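Local atomic coordinates of spermidine synthase (Corynebacterium glutamicum ATCC 13032, PDB entry 3GJY), a protein that probably acts as a spermidine synthase of polyamine biosynthesis, a transferase built on the fold of the AdoMet-dependent methyltransferases. Residues A104-F107 / A108-P112; D134-R137 / A138-K142; H85-A88 / S89-R92; Q64-F68 / E69-W73. All coordinates share one frame; numbering follows the deposited sequence.

Interaction 1 (A104-F107 / A108-P112); sequences ARYF and ADVYP
Phe-107 and Tyr-111 sit one turn apart near the end of helix 102-110. Their side chains run side by side and point the same way. CE2 of Tyr-111 meets CD1 of Phe-107 at 3.8 Å and lies at the edge of the phenylalanine ring, near its plane. This is the tightly packed part of the contact. The Phe-107 side chain reaches Ile-93 and His-95 of strand 92-96 and Asn-116 of strand 115-120. The helix is seated on the sheet as the crossover of a beta-alpha-beta unit, part of the Rossmann-like fold of AdoMet-dependent transferases. Tyr-111 leans on helix 69-85, and its hydroxyl is hydrogen-bonded to Asp-83.

A second pair, Tyr-106 and Val-110, packs along another line of the helix. Methyl CG2 of Val-110 stands over one face of the tyrosine ring, 4.0 Å from the centroid, in a CH-pi contact. It is displaced toward the CE2 and CZ rim, with CE2 3.7 Å from CG2. With chi1 at 176°, CG of Tyr-106 lies opposite the backbone N. The ring is carried forward along the helix, and its far end nears Val-110. The hydroxyl bonds to Arg-79.

The looser side holds Asp-109, which is partly exposed. Its carboxylate turns away from the preceding turn and takes a hydrogen bond from Gln-64.

Val-110 N meets Tyr-106 O at 3.0 Å and 169°, and Tyr-111 N meets Phe-107 O at 2.9 Å. The chemistry is thus divided: apolar and aromatic contacts bind the turn to the fold, while the polar ends reach neighbouring elements.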
loop_
_atom_site.group_PDB
_atom_site.type_symbol
_atom_site.label_atom_id
_atom_site.label_comp_id
_atom_site.label_asym_id
_atom_site.label_seq_id
_atom_site.Cartn_x
_atom_site.Cartn_y
_atom_site.Cartn_z
ATOM N N ALA A 104 -2.759 -1.711 -8.265
ATOM C CA ALA A 104 -2.023 -1.582 -9.528
ATOM C C ALA A 104 -2.964 -1.264 -10.698
ATOM O O ALA A 104 -2.694 -0.388 -11.543
ATOM C CB ALA A 104 -1.159 -2.837 -9.806
ATOM N N ARG A 105 -4.069 -2.005 -10.738
ATOM C CA ARG A 105 -5.124 -1.820 -11.748
ATOM C C ARG A 105 -5.714 -0.396 -11.686
ATOM O O ARG A 105 -5.994 0.244 -12.715
ATOM C CB ARG A 105 -6.187 -2.892 -11.488
ATOM C CG ARG A 105 -7.487 -2.796 -12.309
ATOM C CD ARG A 105 -8.355 -3.984 -11.919
ATOM N NE ARG A 105 -9.696 -3.988 -12.513
ATOM C CZ ARG A 105 -10.810 -3.651 -11.874
ATOM N NH1 ARG A 105 -10.779 -3.171 -10.628
ATOM N NH2 ARG A 105 -11.960 -3.822 -12.498
ATOM N N TYR A 106 -5.900 0.097 -10.458
ATOM C CA TYR A 106 -6.414 1.445 -10.254
ATOM C C TYR A 106 -5.457 2.496 -10.827
ATOM O O TYR A 106 -5.848 3.356 -11.635
ATOM C CB TYR A 106 -6.610 1.657 -8.740
ATOM C CG TYR A 106 -7.044 3.051 -8.401
ATOM C CD1 TYR A 106 -8.401 3.401 -8.391
ATOM C CD2 TYR A 106 -6.114 4.034 -8.103
ATOM C CE1 TYR A 106 -8.806 4.697 -8.091
ATOM C CE2 TYR A 106 -6.498 5.350 -7.829
ATOM C CZ TYR A 106 -7.854 5.674 -7.833
ATOM O OH TYR A 106 -8.234 6.964 -7.548
ATOM N N PHE A 107 -4.181 2.424 -10.402
ATOM C CA PHE A 107 -3.218 3.415 -10.873
ATOM C C PHE A 107 -2.969 3.305 -12.360
ATOM O O PHE A 107 -2.693 4.306 -13.023
ATOM C CB PHE A 107 -1.895 3.362 -10.096
ATOM C CG PHE A 107 -2.006 3.936 -8.715
ATOM C CD1 PHE A 107 -2.216 5.280 -8.537
ATOM C CD2 PHE A 107 -2.017 3.108 -7.610
ATOM C CE1 PHE A 107 -2.351 5.814 -7.247
ATOM C CE2 PHE A 107 -2.183 3.630 -6.319
ATOM C CZ PHE A 107 -2.347 4.995 -6.147
ATOM N N ALA A 108 -3.034 2.086 -12.886
ATOM C CA ALA A 108 -2.851 1.909 -14.340
ATOM C C ALA A 108 -3.952 2.644 -15.132
ATOM O O ALA A 108 -3.705 3.155 -16.242
ATOM C CB ALA A 108 -2.810 0.456 -14.717
ATOM N N ASP A 109 -5.157 2.721 -14.558
ATOM C CA ASP A 109 -6.224 3.431 -15.262
ATOM C C ASP A 109 -6.155 4.957 -15.076
ATOM O O ASP A 109 -6.354 5.729 -16.027
ATOM C CB ASP A 109 -7.596 2.928 -14.807
ATOM C CG ASP A 109 -8.702 3.404 -15.729
ATOM O OD1 ASP A 109 -8.707 2.972 -16.903
ATOM O OD2 ASP A 109 -9.545 4.208 -15.284
ATOM N N VAL A 110 -5.857 5.376 -13.846
ATOM C CA VAL A 110 -5.720 6.808 -13.550
ATOM C C VAL A 110 -4.558 7.432 -14.341
ATOM O O VAL A 110 -4.681 8.557 -14.859
ATOM C CB VAL A 110 -5.517 7.037 -12.056
ATOM C CG1 VAL A 110 -5.202 8.516 -11.736
ATOM C CG2 VAL A 110 -6.786 6.608 -11.317
ATOM N N TYR A 111 -3.472 6.669 -14.453
ATOM C CA TYR A 111 -2.265 7.104 -15.128
ATOM C C TYR A 111 -1.979 6.113 -16.241
ATOM O O TYR A 111 -1.267 5.121 -16.047
ATOM C CB TYR A 111 -1.120 7.152 -14.117
ATOM C CG TYR A 111 -1.347 8.092 -12.948
ATOM C CD1 TYR A 111 -1.484 9.478 -13.171
ATOM C CD2 TYR A 111 -1.415 7.604 -11.641
ATOM C CE1 TYR A 111 -1.705 10.379 -12.120
ATOM C CE2 TYR A 111 -1.622 8.487 -10.551
ATOM C CZ TYR A 111 -1.771 9.877 -10.807
ATOM O OH TYR A 111 -1.929 10.737 -9.757
ATOM N N PRO A 112 -2.572 6.338 -17.431
ATOM C CA PRO A 112 -2.568 5.282 -18.455
ATOM C C PRO A 112 -1.228 4.976 -19.103
ATOM O O PRO A 112 -1.128 3.982 -19.849
ATOM C CB PRO A 112 -3.600 5.784 -19.485
ATOM C CG PRO A 112 -3.732 7.236 -19.234
ATOM C CD PRO A 112 -3.466 7.460 -17.779
#

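Interaction 2 (D134-R137 / A138-K142); sequences DIPR and APRVK
Pro-136 lies between two side chains of the following residues, Val-141 and Arg-140. Its ring atom CD touches CG2 of Val-141 at 3.7 Å, and CG is almost as close to the same methyl. The other valine branch, CG1, points to Ile-135 and meets its CD1 at 3.8 Å. Val-141 is buried, and it also packs on Ala-104 and Ala-108 of helix 102-110.

On another side of the proline, CB lies over one face of the Arg-140 guanidinium, 3.7 Å from NH2 and offset toward the rim. The arginine chain bends at chi3 (66°), which folds its planar end back across the proline. NH1 is hydrogen-bonded to Ala-108 O at the end of helix 102-110.

Arg-137 contributes by its carbonyl and by the base of its side chain. CG of Arg-137 sits between its backbone N and carbonyl carbon (chi1 70°) and lies 3.5 Å from Ala-138 O. Arg-137 O accepts two weak bonds, from Arg-140 N at 2.9 Å and from Val-141 N at 3.3 Å. The first is bent, at 122°, and closes a type VIa beta turn, 137-140, with cis Pro-139 at its third position.

The turn leads from helix 123-132 into strand 141-145. Arg-130 ties Pro-136 O and Val-141 O together by hydrogen bonds. The turn's own bonds are weak, and the proline packing on valine and guanidinium probably adds to its hold.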
loop_
_atom_site.group_PDB
_atom_site.type_symbol
_atom_site.label_atom_id
_atom_site.label_comp_id
_atom_site.label_asym_id
_atom_site.label_seq_id
_atom_site.Cartn_x
_atom_site.Cartn_y
_atom_site.Cartn_z
ATOM N N ASP A 134 -9.084 -8.620 -14.022
ATOM C CA ASP A 134 -9.408 -7.481 -14.892
ATOM C C ASP A 134 -8.311 -6.417 -14.853
ATOM O O ASP A 134 -8.575 -5.221 -14.733
ATOM C CB ASP A 134 -10.783 -6.868 -14.529
ATOM C CG ASP A 134 -11.246 -5.833 -15.515
ATOM O OD1 ASP A 134 -11.052 -6.023 -16.743
ATOM O OD2 ASP A 134 -11.884 -4.865 -15.071
ATOM N N ILE A 135 -7.086 -6.886 -15.044
ATOM C CA ILE A 135 -5.926 -6.017 -15.098
ATOM C C ILE A 135 -5.461 -5.844 -16.521
ATOM O O ILE A 135 -5.631 -6.749 -17.354
ATOM C CB ILE A 135 -4.776 -6.549 -14.196
ATOM C CG1 ILE A 135 -4.300 -7.941 -14.603
ATOM C CG2 ILE A 135 -5.230 -6.556 -12.732
ATOM C CD1 ILE A 135 -3.035 -8.415 -13.802
ATOM N N PRO A 136 -4.847 -4.687 -16.809
ATOM C CA PRO A 136 -4.323 -4.464 -18.166
ATOM C C PRO A 136 -3.040 -5.263 -18.365
ATOM O O PRO A 136 -2.430 -5.738 -17.387
ATOM C CB PRO A 136 -4.080 -2.963 -18.210
ATOM C CG PRO A 136 -3.817 -2.596 -16.789
ATOM C CD PRO A 136 -4.710 -3.499 -15.952
ATOM N N ARG A 137 -2.629 -5.380 -19.616
ATOM C CA ARG A 137 -1.438 -6.184 -19.920
ATOM C C ARG A 137 -0.147 -5.565 -19.380
ATOM O O ARG A 137 -0.080 -4.334 -19.124
ATOM C CB ARG A 137 -1.302 -6.369 -21.441
ATOM C CG ARG A 137 -0.931 -5.132 -22.207
ATOM C CD ARG A 137 -0.816 -5.445 -23.680
ATOM N NE ARG A 137 -0.339 -4.279 -24.400
ATOM C CZ ARG A 137 0.075 -4.327 -25.665
ATOM N NH1 ARG A 137 0.515 -3.232 -26.268
ATOM N NH2 ARG A 137 0.006 -5.470 -26.329
ATOM N N ALA A 138 0.864 -6.415 -19.212
ATOM C CA ALA A 138 2.199 -5.907 -18.902
ATOM C C ALA A 138 2.691 -5.030 -20.075
ATOM O O ALA A 138 2.432 -5.373 -21.232
ATOM C CB ALA A 138 3.162 -7.066 -18.667
ATOM N N PRO A 139 3.407 -3.917 -19.807
ATOM C CA PRO A 139 3.961 -3.493 -18.518
ATOM C C PRO A 139 3.030 -2.561 -17.716
ATOM O O PRO A 139 3.431 -2.092 -16.639
ATOM C CB PRO A 139 5.228 -2.739 -18.939
ATOM C CG PRO A 139 4.813 -2.073 -20.235
ATOM C CD PRO A 139 3.991 -3.137 -20.926
ATOM N N ARG A 140 1.812 -2.302 -18.184
ATOM C CA ARG A 140 0.903 -1.410 -17.406
ATOM C C ARG A 140 0.669 -2.009 -16.037
ATOM O O ARG A 140 0.733 -1.305 -15.035
ATOM C CB ARG A 140 -0.403 -1.136 -18.155
ATOM C CG ARG A 140 -0.158 -0.287 -19.395
ATOM C CD ARG A 140 -1.468 -0.038 -20.107
ATOM N NE ARG A 140 -2.327 0.774 -19.269
ATOM C CZ ARG A 140 -3.658 0.822 -19.354
ATOM N NH1 ARG A 140 -4.340 1.606 -18.522
ATOM N NH2 ARG A 140 -4.323 0.088 -20.259
ATOM N N VAL A 141 0.373 -3.300 -16.004
ATOM C CA VAL A 141 0.452 -4.101 -14.767
ATOM C C VAL A 141 1.285 -5.329 -15.091
ATOM O O VAL A 141 0.944 -6.082 -15.992
ATOM C CB VAL A 141 -0.926 -4.520 -14.184
ATOM C CG1 VAL A 141 -0.715 -5.470 -12.958
ATOM C CG2 VAL A 141 -1.712 -3.261 -13.748
ATOM N N LYS A 142 2.403 -5.481 -14.384
ATOM C CA LYS A 142 3.339 -6.614 -14.545
ATOM C C LYS A 142 3.486 -7.299 -13.214
ATOM O O LYS A 142 3.680 -6.599 -12.212
ATOM C CB LYS A 142 4.696 -6.118 -15.032
ATOM C CG LYS A 142 5.776 -7.191 -15.260
ATOM C CD LYS A 142 7.061 -6.442 -15.784
ATOM C CE LYS A 142 8.183 -7.365 -16.177
ATOM N NZ LYS A 142 9.367 -6.563 -16.674
#

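Interaction 3 (H85-A88 / S89-R92); sequences HQDA and SKLR
Asp-87 and Ser-89 meet through a short hydrogen bond, 2.7 Å from OG of the serine to OD1 of the aspartate. The Asp-87 side chain can be followed outward. CB comes first and lies 4.0 Å from both CG and CE of Lys-90, whose chain crosses it at about a right angle. The carboxyl carbon CG follows, also near Lys-90 CG. A chi1 of -177° swings it away from the backbone N and beside the carbonyl carbon. OD1 then accepts two bonds. Ser-89 OG comes in on the syn side, 32° out of the carboxylate plane. Ser-89 N reaches the same oxygen, OD1, at 3.0 Å, from the same face of that plane. The last atom, OD2, has the aliphatic CE of Lys-90 at 3.6 Å. NZ of Lys-90 is 4.7 Å from OD2 of Asp-87, too far for a salt bridge, though the opposite charges may still attract.

Asp-87 O also accepts from Lys-90 N at 3.1 Å, with the donor well above the carbonyl plane. This bond closes a type I beta turn, 87-90, and the bond of Ser-89 N to Asp-87 OD1 adds an Asx turn. The connection runs from helix 69-85 to strand 92-96, the middle one of the five parallel strands of the mixed sheet. Leu-91 N adds a weak bond to Ala-88 O.

Inward from this polar surface, Leu-91 is buried. Its CD1 meets Gln-86 OE1 at 3.8 Å. That oxygen is buried without a polar partner in the model, whereas Gln-86 NE2 is hydrogen-bonded to the backbone of Asp-161 on the neighbouring strand.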
loop_
_atom_site.group_PDB
_atom_site.type_symbol
_atom_site.label_atom_id
_atom_site.label_comp_id
_atom_site.label_asym_id
_atom_site.label_seq_id
_atom_site.Cartn_x
_atom_site.Cartn_y
_atom_site.Cartn_z
ATOM N N HIS A 85 4.008 16.517 -7.921
ATOM C CA HIS A 85 5.473 16.422 -7.941
ATOM C C HIS A 85 6.101 15.580 -9.019
ATOM O O HIS A 85 7.308 15.690 -9.222
ATOM C CB HIS A 85 5.968 15.887 -6.604
ATOM C CG HIS A 85 5.529 16.706 -5.441
ATOM N ND1 HIS A 85 5.816 18.054 -5.323
ATOM C CD2 HIS A 85 4.810 16.372 -4.343
ATOM C CE1 HIS A 85 5.317 18.503 -4.182
ATOM N NE2 HIS A 85 4.700 17.508 -3.569
ATOM N N GLN A 86 5.332 14.710 -9.671
ATOM C CA GLN A 86 5.946 13.733 -10.571
ATOM C C GLN A 86 5.357 13.792 -11.963
ATOM O O GLN A 86 4.349 14.451 -12.200
ATOM C CB GLN A 86 5.823 12.301 -9.973
ATOM C CG GLN A 86 6.617 12.204 -8.656
ATOM C CD GLN A 86 6.471 10.870 -7.998
ATOM O OE1 GLN A 86 5.358 10.368 -7.867
ATOM N NE2 GLN A 86 7.576 10.303 -7.551
ATOM N N ASP A 87 6.013 13.119 -12.889
ATOM C CA ASP A 87 5.607 13.105 -14.287
ATOM C C ASP A 87 4.853 11.800 -14.547
ATOM O O ASP A 87 5.439 10.708 -14.647
ATOM C CB ASP A 87 6.861 13.223 -15.162
ATOM C CG ASP A 87 6.547 13.285 -16.647
ATOM O OD1 ASP A 87 5.381 12.992 -17.033
ATOM O OD2 ASP A 87 7.484 13.610 -17.416
ATOM N N ALA A 88 3.524 11.905 -14.639
ATOM C CA ALA A 88 2.675 10.740 -14.831
ATOM C C ALA A 88 2.973 9.969 -16.102
ATOM O O ALA A 88 2.679 8.766 -16.177
ATOM C CB ALA A 88 1.186 11.163 -14.805
ATOM N N SER A 89 3.493 10.664 -17.122
ATOM C CA SER A 89 3.718 10.003 -18.410
ATOM C C SER A 89 4.867 9.001 -18.361
ATOM O O SER A 89 5.032 8.188 -19.288
ATOM C CB SER A 89 3.944 11.040 -19.530
ATOM O OG SER A 89 5.178 11.656 -19.364
ATOM N N LYS A 90 5.649 9.033 -17.288
ATOM C CA LYS A 90 6.765 8.093 -17.166
ATOM C C LYS A 90 6.833 7.413 -15.789
ATOM O O LYS A 90 7.874 6.869 -15.363
ATOM C CB LYS A 90 8.069 8.735 -17.590
ATOM C CG LYS A 90 8.434 9.971 -16.858
ATOM C CD LYS A 90 9.893 10.336 -17.129
ATOM C CE LYS A 90 10.305 11.556 -16.365
ATOM N NZ LYS A 90 11.765 11.792 -16.652
ATOM N N LEU A 91 5.680 7.394 -15.135
ATOM C CA LEU A 91 5.598 6.925 -13.762
ATOM C C LEU A 91 5.854 5.425 -13.634
ATOM O O LEU A 91 5.280 4.629 -14.393
ATOM C CB LEU A 91 4.195 7.299 -13.235
ATOM C CG LEU A 91 4.091 7.295 -11.713
ATOM C CD1 LEU A 91 4.855 8.466 -11.138
ATOM C CD2 LEU A 91 2.613 7.394 -11.331
ATOM N N ARG A 92 6.653 5.045 -12.632
ATOM C CA ARG A 92 6.974 3.636 -12.312
ATOM C C ARG A 92 6.542 3.425 -10.871
ATOM O O ARG A 92 7.101 4.025 -9.948
ATOM C CB ARG A 92 8.469 3.342 -12.453
ATOM C CG ARG A 92 9.004 3.635 -13.816
ATOM C CD ARG A 92 10.525 3.874 -13.790
ATOM N NE ARG A 92 10.847 5.026 -12.958
ATOM C CZ ARG A 92 12.085 5.400 -12.634
ATOM N NH1 ARG A 92 13.116 4.675 -13.067
ATOM N NH2 ARG A 92 12.274 6.448 -11.819
#

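Interaction 4 (Q64-F68 / E69-W73); sequences QALEF and EYMRW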
loop_
_atom_site.group_PDB
_atom_site.type_symbol
_atom_site.label_atom_id
_atom_site.label_comp_id
_atom_site.label_asym_id
_atom_site.label_seq_id
_atom_site.Cartn_x
_atom_site.Cartn_y
_atom_site.Cartn_z
ATOM N N GLN A 64 -11.523 2.092 -11.490
ATOM C CA GLN A 64 -11.422 3.097 -10.431
ATOM C C GLN A 64 -12.395 2.893 -9.259
ATOM O O GLN A 64 -12.374 3.683 -8.310
ATOM C CB GLN A 64 -11.507 4.498 -11.021
ATOM C CG GLN A 64 -10.224 4.867 -11.777
ATOM C CD GLN A 64 -10.241 6.319 -12.257
ATOM O OE1 GLN A 64 -10.582 7.245 -11.491
ATOM N NE2 GLN A 64 -9.828 6.528 -13.505
ATOM N N ALA A 65 -13.216 1.838 -9.310
ATOM C CA ALA A 65 -14.168 1.574 -8.224
ATOM C C ALA A 65 -13.517 0.770 -7.116
ATOM O O ALA A 65 -13.127 -0.387 -7.329
ATOM C CB ALA A 65 -15.401 0.841 -8.753
ATOM N N LEU A 66 -13.376 1.400 -5.945
ATOM C CA LEU A 66 -12.719 0.774 -4.785
ATOM C C LEU A 66 -13.663 0.708 -3.610
ATOM O O LEU A 66 -14.287 1.729 -3.294
ATOM C CB LEU A 66 -11.481 1.584 -4.365
ATOM C CG LEU A 66 -10.362 1.762 -5.429
ATOM C CD1 LEU A 66 -9.326 2.797 -4.950
ATOM C CD2 LEU A 66 -9.688 0.432 -5.788
ATOM N N GLU A 67 -13.697 -0.426 -2.924
ATOM C CA GLU A 67 -14.581 -0.579 -1.759
ATOM C C GLU A 67 -13.864 -0.656 -0.428
ATOM O O GLU A 67 -14.438 -0.374 0.626
ATOM C CB GLU A 67 -15.599 -1.713 -1.933
ATOM C CG GLU A 67 -16.718 -1.240 -2.852
ATOM C CD GLU A 67 -17.843 -2.224 -3.045
ATOM O OE1 GLU A 67 -18.044 -3.124 -2.191
ATOM O OE2 GLU A 67 -18.536 -2.073 -4.088
ATOM N N PHE A 68 -12.591 -0.997 -0.472
ATOM C CA PHE A 68 -11.742 -1.030 0.701
ATOM C C PHE A 68 -11.297 0.373 1.040
ATOM O O PHE A 68 -10.681 1.041 0.213
ATOM C CB PHE A 68 -10.514 -1.945 0.479
ATOM C CG PHE A 68 -10.828 -3.398 0.697
ATOM C CD1 PHE A 68 -11.634 -4.079 -0.203
ATOM C CD2 PHE A 68 -10.383 -4.058 1.844
ATOM C CE1 PHE A 68 -12.009 -5.402 0.033
ATOM C CE2 PHE A 68 -10.746 -5.397 2.083
ATOM C CZ PHE A 68 -11.536 -6.073 1.150
ATOM N N GLU A 69 -11.633 0.827 2.250
ATOM C CA GLU A 69 -11.334 2.208 2.642
ATOM C C GLU A 69 -9.862 2.542 2.522
ATOM O O GLU A 69 -9.489 3.585 1.990
ATOM C CB GLU A 69 -11.819 2.505 4.077
ATOM C CG GLU A 69 -13.342 2.259 4.268
ATOM C CD GLU A 69 -14.217 3.240 3.517
ATOM O OE1 GLU A 69 -13.760 4.355 3.208
ATOM O OE2 GLU A 69 -15.387 2.895 3.225
ATOM N N TYR A 70 -9.003 1.658 3.011
ATOM C CA TYR A 70 -7.583 2.007 3.004
ATOM C C TYR A 70 -7.065 2.150 1.574
ATOM O O TYR A 70 -6.108 2.879 1.348
ATOM C CB TYR A 70 -6.723 0.983 3.775
ATOM C CG TYR A 70 -6.368 -0.269 2.989
ATOM C CD1 TYR A 70 -5.246 -0.302 2.131
ATOM C CD2 TYR A 70 -7.112 -1.440 3.136
ATOM C CE1 TYR A 70 -4.910 -1.440 1.410
ATOM C CE2 TYR A 70 -6.769 -2.600 2.437
ATOM C CZ TYR A 70 -5.685 -2.588 1.564
ATOM O OH TYR A 70 -5.340 -3.723 0.879
HETATM N N MSE A 71 -7.660 1.433 0.615
HETATM C CA MSE A 71 -7.251 1.597 -0.814
HETATM C C MSE A 71 -7.643 2.959 -1.333
HETATM O O MSE A 71 -6.861 3.610 -2.046
HETATM C CB MSE A 71 -7.881 0.501 -1.684
HETATM C CG MSE A 71 -7.365 -0.902 -1.433
HETATM SE SE MSE A 71 -7.996 -2.101 -2.799
HETATM C CE MSE A 71 -7.350 -3.720 -1.995
ATOM N N ARG A 72 -8.834 3.424 -0.913
ATOM C CA ARG A 72 -9.238 4.786 -1.253
ATOM C C ARG A 72 -8.250 5.803 -0.666
ATOM O O ARG A 72 -7.955 6.837 -1.316
ATOM C CB ARG A 72 -10.637 5.070 -0.706
ATOM C CG ARG A 72 -11.684 4.164 -1.321
ATOM C CD ARG A 72 -13.039 4.385 -0.653
ATOM N NE ARG A 72 -13.622 5.676 -0.976
ATOM C CZ ARG A 72 -14.455 5.881 -1.998
ATOM N NH1 ARG A 72 -14.800 4.892 -2.826
ATOM N NH2 ARG A 72 -14.937 7.089 -2.202
ATOM N N TRP A 73 -7.778 5.538 0.556
ATOM C CA TRP A 73 -6.849 6.475 1.215
ATOM C C TRP A 73 -5.499 6.514 0.516
ATOM O O TRP A 73 -4.930 7.593 0.301
ATOM C CB TRP A 73 -6.692 6.143 2.700
ATOM C CG TRP A 73 -8.010 6.115 3.431
ATOM C CD1 TRP A 73 -9.204 6.653 3.028
ATOM C CD2 TRP A 73 -8.238 5.528 4.695
ATOM N NE1 TRP A 73 -10.188 6.395 3.956
ATOM C CE2 TRP A 73 -9.615 5.722 5.006
ATOM C CE3 TRP A 73 -7.417 4.862 5.617
ATOM C CZ2 TRP A 73 -10.190 5.241 6.192
ATOM C CZ3 TRP A 73 -8.007 4.394 6.827
ATOM C CH2 TRP A 73 -9.368 4.595 7.086
HETATM O O HOH W 1 -15.846 2.428 0.543
#
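Arg-72 reaches back from the first turn of helix 69-85 to the loop that precedes it. Hydrogen bonds form the first group of contacts. NH1 of Arg-72 donates to Leu-66 O at 3.2 Å, with an N-H...O angle of 151°. The donor lies in the carbonyl plane, and the oxygen lies in the guanidinium plane, so the group is used edge on. A turn of 70° about chi3 swings the guanidinium toward that carbonyl. Phe-68 is the N-cap residue. Its carbonyl O accepts from Arg-72 N at 3.2 Å and weakly from Met-71 N.

Apolar contacts form the second group. Phe-68 CB touches CG of Met-71, a selenomethionine, at 3.8 Å. The side chains of Phe-68 and Tyr-70 lie side by side, pointing the same way, and CD2 of the first meets CE2 of the second at 3.9 Å. The tyrosine hydroxyl goes on to Asp-166. Leu-66 CB lies against the aliphatic CG of Arg-72 at 4.0 Å. Leu-66 CD1 reaches the backbone of Met-71, and the leucine also packs on Tyr-106 of helix 102-110.

Water makes a third kind of link. One molecule donates to Glu-67 O at 3.1 Å and to Glu-69 OE2 at 2.8 Å, bridging the loop to the helix. Glu-69 OE2 also accepts from Gly-268 N.

The segment joins strand 53-59 to helix 69-85, and so links the small antiparallel sheet to the larger domain. Three carbonyls in a row, of Leu-66, Glu-67 and Phe-68, are met by arginine, water and helix amides; this bonding probably helps to set how the loop enters the helix.

Interaction 1 is the buried one of the four, interaction 4 is partly buried, and interactions 2 and 3 lie at the surface. Interaction 1 touches each of the others: interaction 2 through the salt bridge of Arg-105 with Asp-134, interaction 3 through Tyr-111, just past the helix, which packs on Ala-88, and interaction 4 through Asp-109 and Gln-64. Interactions 2, 3 and 4 do not touch one another. Interactions 3 and 4 nevertheless sit at the two ends of helix 69-85, with centres about 21 Å apart. Aromatic packing marks interaction 1, proline packing interaction 2, a carboxylate-held turn interaction 3, and hydrogen bonds to successive loop carbonyls interaction 4.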